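Local coordinates for PF04016 domain protein (Desulfitobacterium hafniense, PDB 3L5O) that is of unknown function but, with its enolase-like and Rossmann-like folds, may bind an adenosyl group and have a role in heavy-metal chelation, at residues Y24-I28 with A83-K87; L224-F229 with V266-K270. All coordinates share one frame; numbering follows the deposited sequence.

Contact 1 (Y24-I28 with A83-K87)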
ATOM      1  N   TYR A  24       5.119  -8.669   7.927  1.00 43.27           N
ATOM      2  CA  TYR A  24       3.684  -9.018   7.927  1.00 43.13           C
ATOM      3  C   TYR A  24       3.177  -9.293   9.332  1.00 44.13           C
ATOM      4  O   TYR A  24       2.130  -8.777   9.712  1.00 44.18           O
ATOM      5  CB  TYR A  24       3.386 -10.252   7.025  1.00 46.39           C
ATOM      6  CG  TYR A  24       3.611  -9.973   5.557  1.00 40.46           C
ATOM      7  CD1 TYR A  24       4.866 -10.139   4.982  1.00 45.16           C
ATOM      8  CD2 TYR A  24       2.589  -9.467   4.763  1.00 42.34           C
ATOM      9  CE1 TYR A  24       5.092  -9.831   3.645  1.00 39.54           C
ATOM     10  CE2 TYR A  24       2.814  -9.174   3.411  1.00 42.95           C
ATOM     11  CZ  TYR A  24       4.067  -9.353   2.863  1.00 43.84           C
ATOM     12  OH  TYR A  24       4.317  -9.039   1.533  1.00 40.77           O
ATOM     13  N   ASP A  25       3.916 -10.109  10.086  1.00 44.77           N
ATOM     14  CA  ASP A  25       3.604 -10.420  11.490  1.00 46.96           C
ATOM     15  C   ASP A  25       3.577  -9.131  12.357  1.00 46.70           C
ATOM     16  O   ASP A  25       2.720  -8.960  13.182  1.00 48.33           O
ATOM     17  CB  ASP A  25       4.664 -11.369  12.057  1.00 48.88           C
ATOM     18  CG  ASP A  25       4.666 -12.761  11.405  1.00 50.95           C
ATOM     19  OD1 ASP A  25       3.585 -13.234  10.945  1.00 44.95           O
ATOM     20  OD2 ASP A  25       5.732 -13.458  11.389  1.00 54.38           O
ATOM     21  N   ALA A  26       4.516  -8.222  12.143  1.00 48.81           N
ATOM     22  CA  ALA A  26       4.538  -6.912  12.832  1.00 48.09           C
ATOM     23  C   ALA A  26       3.232  -6.128  12.608  1.00 47.34           C
ATOM     24  O   ALA A  26       2.679  -5.570  13.544  1.00 46.99           O
ATOM     25  CB  ALA A  26       5.735  -6.077  12.335  1.00 48.66           C
HETATM   26  N   MSE A  27       2.753  -6.082  11.371  1.00 48.00           N
HETATM   27  CA  MSE A  27       1.504  -5.380  11.040  1.00 50.51           C
HETATM   28  C   MSE A  27       0.309  -6.047  11.681  1.00 50.01           C
HETATM   29  O   MSE A  27      -0.533  -5.389  12.293  1.00 50.13           O
HETATM   30  CB  MSE A  27       1.269  -5.330   9.534  1.00 49.13           C
HETATM   31  CG  MSE A  27       2.220  -4.469   8.787  1.00 55.18           C
HETATM   32 SE   MSE A  27       1.710  -4.334   6.888  0.75 59.11          SE
HETATM   33  CE  MSE A  27       2.015  -5.922   6.221  1.00 43.05           C
ATOM     34  N   ILE A  28       0.246  -7.370  11.566  1.00 49.52           N
ATOM     35  CA  ILE A  28      -0.918  -8.126  12.063  1.00 45.79           C
ATOM     36  C   ILE A  28      -0.985  -8.042  13.586  1.00 43.03           C
ATOM     37  O   ILE A  28      -2.051  -7.820  14.171  1.00 42.23           O
ATOM     38  CB  ILE A  28      -0.850  -9.621  11.597  1.00 45.67           C
ATOM     39  CG1 ILE A  28      -0.988  -9.733  10.071  1.00 48.68           C
ATOM     40  CG2 ILE A  28      -1.962 -10.435  12.259  1.00 44.75           C
ATOM     41  CD1 ILE A  28      -0.541 -11.091   9.521  1.00 44.74           C
ATOM     42  N   ALA A  83      -6.843 -10.278   8.759  1.00 44.40           N
ATOM     43  CA  ALA A  83      -5.552  -9.749   8.331  1.00 44.81           C
ATOM     44  C   ALA A  83      -4.566 -10.868   7.989  1.00 45.13           C
ATOM     45  O   ALA A  83      -3.708 -10.663   7.162  1.00 44.53           O
ATOM     46  CB  ALA A  83      -4.954  -8.820   9.389  1.00 46.23           C
ATOM     47  N   GLY A  84      -4.685 -12.028   8.642  1.00 40.67           N
ATOM     48  CA  GLY A  84      -3.939 -13.221   8.284  1.00 39.49           C
ATOM     49  C   GLY A  84      -4.032 -13.605   6.809  1.00 38.76           C
ATOM     50  O   GLY A  84      -3.141 -14.266   6.266  1.00 39.05           O
ATOM     51  N   CYS A  85      -5.113 -13.195   6.159  1.00 37.16           N
ATOM     52  CA  CYS A  85      -5.266 -13.400   4.714  1.00 39.59           C
ATOM     53  C   CYS A  85      -4.215 -12.694   3.869  1.00 39.13           C
ATOM     54  O   CYS A  85      -3.990 -13.110   2.739  1.00 37.52           O
ATOM     55  CB  CYS A  85      -6.652 -12.956   4.232  1.00 40.74           C
ATOM     56  SG  CYS A  85      -8.012 -13.930   4.850  1.00 39.88           S
ATOM     57  N   VAL A  86      -3.582 -11.648   4.406  1.00 40.98           N
ATOM     58  CA  VAL A  86      -2.529 -10.912   3.692  1.00 41.35           C
ATOM     59  C   VAL A  86      -1.380 -11.829   3.269  1.00 42.37           C
ATOM     60  O   VAL A  86      -0.698 -11.566   2.278  1.00 40.09           O
ATOM     61  CB  VAL A  86      -1.988  -9.694   4.515  1.00 40.00           C
ATOM     62  CG1 VAL A  86      -1.115 -10.132   5.686  1.00 43.41           C
ATOM     63  CG2 VAL A  86      -1.232  -8.688   3.600  1.00 43.38           C
ATOM     64  N   LYS A  87      -1.198 -12.921   3.998  1.00 41.36           N
ATOM     65  CA  LYS A  87      -0.130 -13.849   3.720  1.00 41.90           C
ATOM     66  C   LYS A  87      -0.476 -14.890   2.669  1.00 43.81           C
ATOM     67  O   LYS A  87       0.391 -15.694   2.279  1.00 46.87           O
ATOM     68  CB  LYS A  87       0.288 -14.531   4.994  1.00 43.28           C
ATOM     69  CG  LYS A  87       0.811 -13.633   6.118  1.00 46.05           C
ATOM     70  CD  LYS A  87       1.371 -14.595   7.186  1.00 49.44           C
ATOM     71  CE  LYS A  87       1.908 -13.948   8.437  1.00 57.03           C
ATOM     72  NZ  LYS A  87       1.121 -14.383   9.639  1.00 65.37           N
TER
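The CA atoms of I28 and A83 lie 6.2 Å apart and those of Y24 and K87 7.5 Å apart, and between these pairs one turn of helix 22-29 packs on the segment 83-87. The last three residues of that segment form a 3-10 turn, so a helix rests on a 3-10 turn within the N-terminal part of this putative heavy-metal chelation protein. I28 fills the middle. A chi1 of -66° sets its CG1 beside the backbone N, and the extended second torsion (chi2 164°) carries CD1 on to the other segment. There CD1 of I28 rests 4.0 Å from CG1 of V86 and also lies near the CA of G84. Closer to the backbone, I28 CG1 meets the methyl of A83. The Y24 ring offers its edge to V86, whose CG1 lies near the ring plane, 3.9 Å from CD2 of Y24. The ring's hydroxyl is hydrogen-bonded to the carbonyl O of V197 in helix 195-199. V86 and M27 also pack on V197, and both touch I101 of helix 91-105. The other border is polar and partly exposed. K87 is extended up to CD and bends at its last torsion (chi4 118°); its CE passes Y24 CB and I28 CD1. It crosses D25 at about a right angle. The result is a salt bridge with a weak hydrogen bond, K87 NZ to D25 OD1 at 3.0 Å, with CD1 of I28 3.7 Å from the same nitrogen.

Contact 2 (L224-F229 with V266-K270)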
ATOM      1  N   LEU A 224      -0.560   2.917   7.468  1.00 40.74           N
ATOM      2  CA  LEU A 224       0.041   4.056   8.118  1.00 42.25           C
ATOM      3  C   LEU A 224       0.521   3.637   9.504  1.00 46.12           C
ATOM      4  O   LEU A 224       0.091   4.170  10.543  1.00 46.82           O
ATOM      5  CB  LEU A 224      -0.967   5.206   8.140  1.00 44.21           C
ATOM      6  CG  LEU A 224      -1.356   5.716   6.731  1.00 43.47           C
ATOM      7  CD1 LEU A 224      -2.579   6.591   6.785  1.00 48.48           C
ATOM      8  CD2 LEU A 224      -0.215   6.479   6.039  1.00 47.95           C
ATOM      9  N   ALA A 225       1.447   2.678   9.471  1.00 46.43           N
ATOM     10  CA  ALA A 225       1.843   1.851  10.591  1.00 46.79           C
ATOM     11  C   ALA A 225       3.322   2.123  10.871  1.00 49.54           C
ATOM     12  O   ALA A 225       4.209   1.524  10.228  1.00 48.84           O
ATOM     13  CB  ALA A 225       1.651   0.402  10.227  1.00 48.75           C
ATOM     14  N   PRO A 226       3.592   3.046  11.793  1.00 49.43           N
ATOM     15  CA  PRO A 226       4.970   3.414  12.145  1.00 48.96           C
ATOM     16  C   PRO A 226       5.862   2.238  12.507  1.00 49.11           C
ATOM     17  O   PRO A 226       7.066   2.391  12.432  1.00 49.37           O
ATOM     18  CB  PRO A 226       4.798   4.329  13.354  1.00 51.26           C
ATOM     19  CG  PRO A 226       3.418   4.872  13.250  1.00 51.94           C
ATOM     20  CD  PRO A 226       2.597   3.828  12.547  1.00 50.67           C
ATOM     21  N   VAL A 227       5.302   1.095  12.898  1.00 49.13           N
ATOM     22  CA  VAL A 227       6.097  -0.105  13.140  1.00 48.95           C
ATOM     23  C   VAL A 227       6.907  -0.491  11.889  1.00 46.27           C
ATOM     24  O   VAL A 227       8.025  -1.003  11.978  1.00 46.06           O
ATOM     25  CB  VAL A 227       5.203  -1.295  13.647  1.00 49.18           C
ATOM     26  CG1 VAL A 227       4.386  -1.903  12.515  1.00 48.32           C
ATOM     27  CG2 VAL A 227       6.037  -2.360  14.348  1.00 49.11           C
ATOM     28  N   LEU A 228       6.371  -0.190  10.717  1.00 47.35           N
ATOM     29  CA  LEU A 228       7.105  -0.395   9.462  1.00 46.57           C
ATOM     30  C   LEU A 228       8.467   0.336   9.389  1.00 45.71           C
ATOM     31  O   LEU A 228       9.368  -0.114   8.689  1.00 45.22           O
ATOM     32  CB  LEU A 228       6.205  -0.049   8.261  1.00 48.18           C
ATOM     33  CG  LEU A 228       4.920  -0.901   8.152  1.00 52.36           C
ATOM     34  CD1 LEU A 228       3.956  -0.396   7.103  1.00 46.07           C
ATOM     35  CD2 LEU A 228       5.222  -2.377   7.906  1.00 51.71           C
ATOM     36  N   PHE A 229       8.639   1.424  10.142  1.00 44.38           N
ATOM     37  CA  PHE A 229       9.901   2.160  10.156  1.00 46.03           C
ATOM     38  C   PHE A 229      11.003   1.390  10.882  1.00 48.52           C
ATOM     39  O   PHE A 229      12.180   1.719  10.780  1.00 48.46           O
ATOM     40  CB  PHE A 229       9.727   3.529  10.826  1.00 47.04           C
ATOM     41  CG  PHE A 229       8.726   4.439  10.152  1.00 49.13           C
ATOM     42  CD1 PHE A 229       8.648   4.534   8.765  1.00 50.72           C
ATOM     43  CD2 PHE A 229       7.887   5.240  10.923  1.00 49.76           C
ATOM     44  CE1 PHE A 229       7.729   5.374   8.161  1.00 48.84           C
ATOM     45  CE2 PHE A 229       6.981   6.099  10.320  1.00 51.83           C
ATOM     46  CZ  PHE A 229       6.905   6.163   8.944  1.00 52.33           C
ATOM     47  N   VAL A 266      -1.982  11.066   2.552  1.00 43.66           N
ATOM     48  CA  VAL A 266      -1.241  11.341   3.776  1.00 46.36           C
ATOM     49  C   VAL A 266       0.124  10.623   3.774  1.00 46.86           C
ATOM     50  O   VAL A 266       0.241   9.472   3.361  1.00 46.41           O
ATOM     51  CB  VAL A 266      -2.045  10.912   5.039  1.00 46.56           C
ATOM     52  CG1 VAL A 266      -3.436  11.521   5.055  1.00 50.66           C
ATOM     53  CG2 VAL A 266      -2.174   9.435   5.109  1.00 53.02           C
ATOM     54  N   THR A 267       1.138  11.298   4.287  1.00 47.75           N
ATOM     55  CA  THR A 267       2.500  10.777   4.301  1.00 50.06           C
ATOM     56  C   THR A 267       3.076  10.843   5.720  1.00 51.87           C
ATOM     57  O   THR A 267       2.981  11.883   6.370  1.00 53.91           O
ATOM     58  CB  THR A 267       3.365  11.611   3.327  1.00 50.21           C
ATOM     59  OG1 THR A 267       2.958  11.359   1.973  1.00 49.57           O
ATOM     60  CG2 THR A 267       4.832  11.189   3.378  1.00 52.04           C
ATOM     61  N   ILE A 268       3.628   9.742   6.227  1.00 51.44           N
ATOM     62  CA  ILE A 268       4.435   9.811   7.444  1.00 52.65           C
ATOM     63  C   ILE A 268       5.876   9.419   7.162  1.00 50.42           C
ATOM     64  O   ILE A 268       6.141   8.516   6.373  1.00 48.70           O
ATOM     65  CB  ILE A 268       3.837   8.997   8.628  1.00 53.46           C
ATOM     66  CG1 ILE A 268       3.323   7.625   8.192  1.00 55.03           C
ATOM     67  CG2 ILE A 268       2.700   9.772   9.254  1.00 61.30           C
ATOM     68  CD1 ILE A 268       2.763   6.808   9.354  1.00 56.73           C
ATOM     69  N   LYS A 269       6.796  10.162   7.766  1.00 49.85           N
ATOM     70  CA  LYS A 269       8.212   9.865   7.701  1.00 51.54           C
ATOM     71  C   LYS A 269       8.732   9.335   9.035  1.00 51.14           C
ATOM     72  O   LYS A 269       8.232   9.685  10.109  1.00 50.04           O
ATOM     73  CB  LYS A 269       9.006  11.114   7.326  1.00 53.98           C
ATOM     74  CG  LYS A 269       8.718  11.691   5.941  1.00 56.28           C
ATOM     75  CD  LYS A 269       9.713  12.814   5.645  1.00 59.53           C
ATOM     76  CE  LYS A 269       9.523  13.444   4.268  1.00 67.83           C
ATOM     77  NZ  LYS A 269       8.267  14.234   4.175  1.00 68.66           N
ATOM     78  N   LYS A 270       9.761   8.502   8.947  1.00 50.84           N
ATOM     79  CA  LYS A 270      10.454   7.973  10.116  1.00 51.48           C
ATOM     80  C   LYS A 270      11.186   9.107  10.846  1.00 54.78           C
ATOM     81  O   LYS A 270      11.800   9.993  10.232  1.00 56.90           O
ATOM     82  CB  LYS A 270      11.437   6.891   9.672  1.00 48.45           C
ATOM     83  CG  LYS A 270      12.339   6.376  10.742  1.00 49.45           C
ATOM     84  CD  LYS A 270      13.207   5.261  10.220  1.00 48.81           C
ATOM     85  CE  LYS A 270      14.131   4.759  11.312  1.00 50.13           C
ATOM     86  NZ  LYS A 270      14.407   3.304  11.190  1.00 52.10           N
ATOM     87  OXT LYS A 270      11.191   9.194  12.078  1.00 56.61           O
TER
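The carbonyl O of F229 accepts a hydrogen bond of 2.8 Å from K270 NZ, the side-chain amine of the last residue. The C=O...N angle is 156°, and the donor is tilted 22° from the carbonyl plane. K270 reaches this oxygen because its CG is anti to the backbone N (chi1 173°) and the chain stays extended until its last torsion. On the way it slides past F229 in the opposite direction. Its CB makes a CH-pi contact over one face of the ring, 4.0 Å from the centroid of F229. The far end of the ring meets the strand: the edge at CZ of F229 lies 3.6 Å from the carbonyl O of I268, and the same CZ packs on CG1 of I268. With an alanine at F229, K270 CB would probably lose the ring face it lies over and I268 CG1 its aromatic neighbour, leaving a gap between turn and strand. Deeper in, CD1 of I268 lies 3.9 Å from the carbonyl C of L224 and also touches CD of P226. L224 and V266 meet almost at a right angle. Their methyls are tightly packed, with CD1 of L224 only 3.3 Å from CG2 of V266. L224 also packs on M240, and F229 on L236, both of strand 235-241. That strand pairs antiparallel with 263-269 through backbone bonds such as I268 with L236. A connection after strand 214-218 thus covers the antiparallel edge strand of a mixed sheet, an arrangement that fits the Rossmann-like part of the protein.

Contact 1 comes first along the chain and closes before contact 2 opens. Their centres are about 17 Å apart. Contact 1 belongs to the N-terminal part of the chain, where helix 22-29 and the segment 83-87 come together. Contact 2 belongs to the C-terminal part and lies at the 263-269 end of the seven-stranded mixed sheet. The two meet directly: CG of M27 lies 3.8 Å from CD2 of L228, and V227 approaches A26. Helix 22-29 therefore packs against both the turn at 83-87 and the 3-10 turn at 226-229. Through this shared helix, the N-terminal and C-terminal parts are packed together within a single chain.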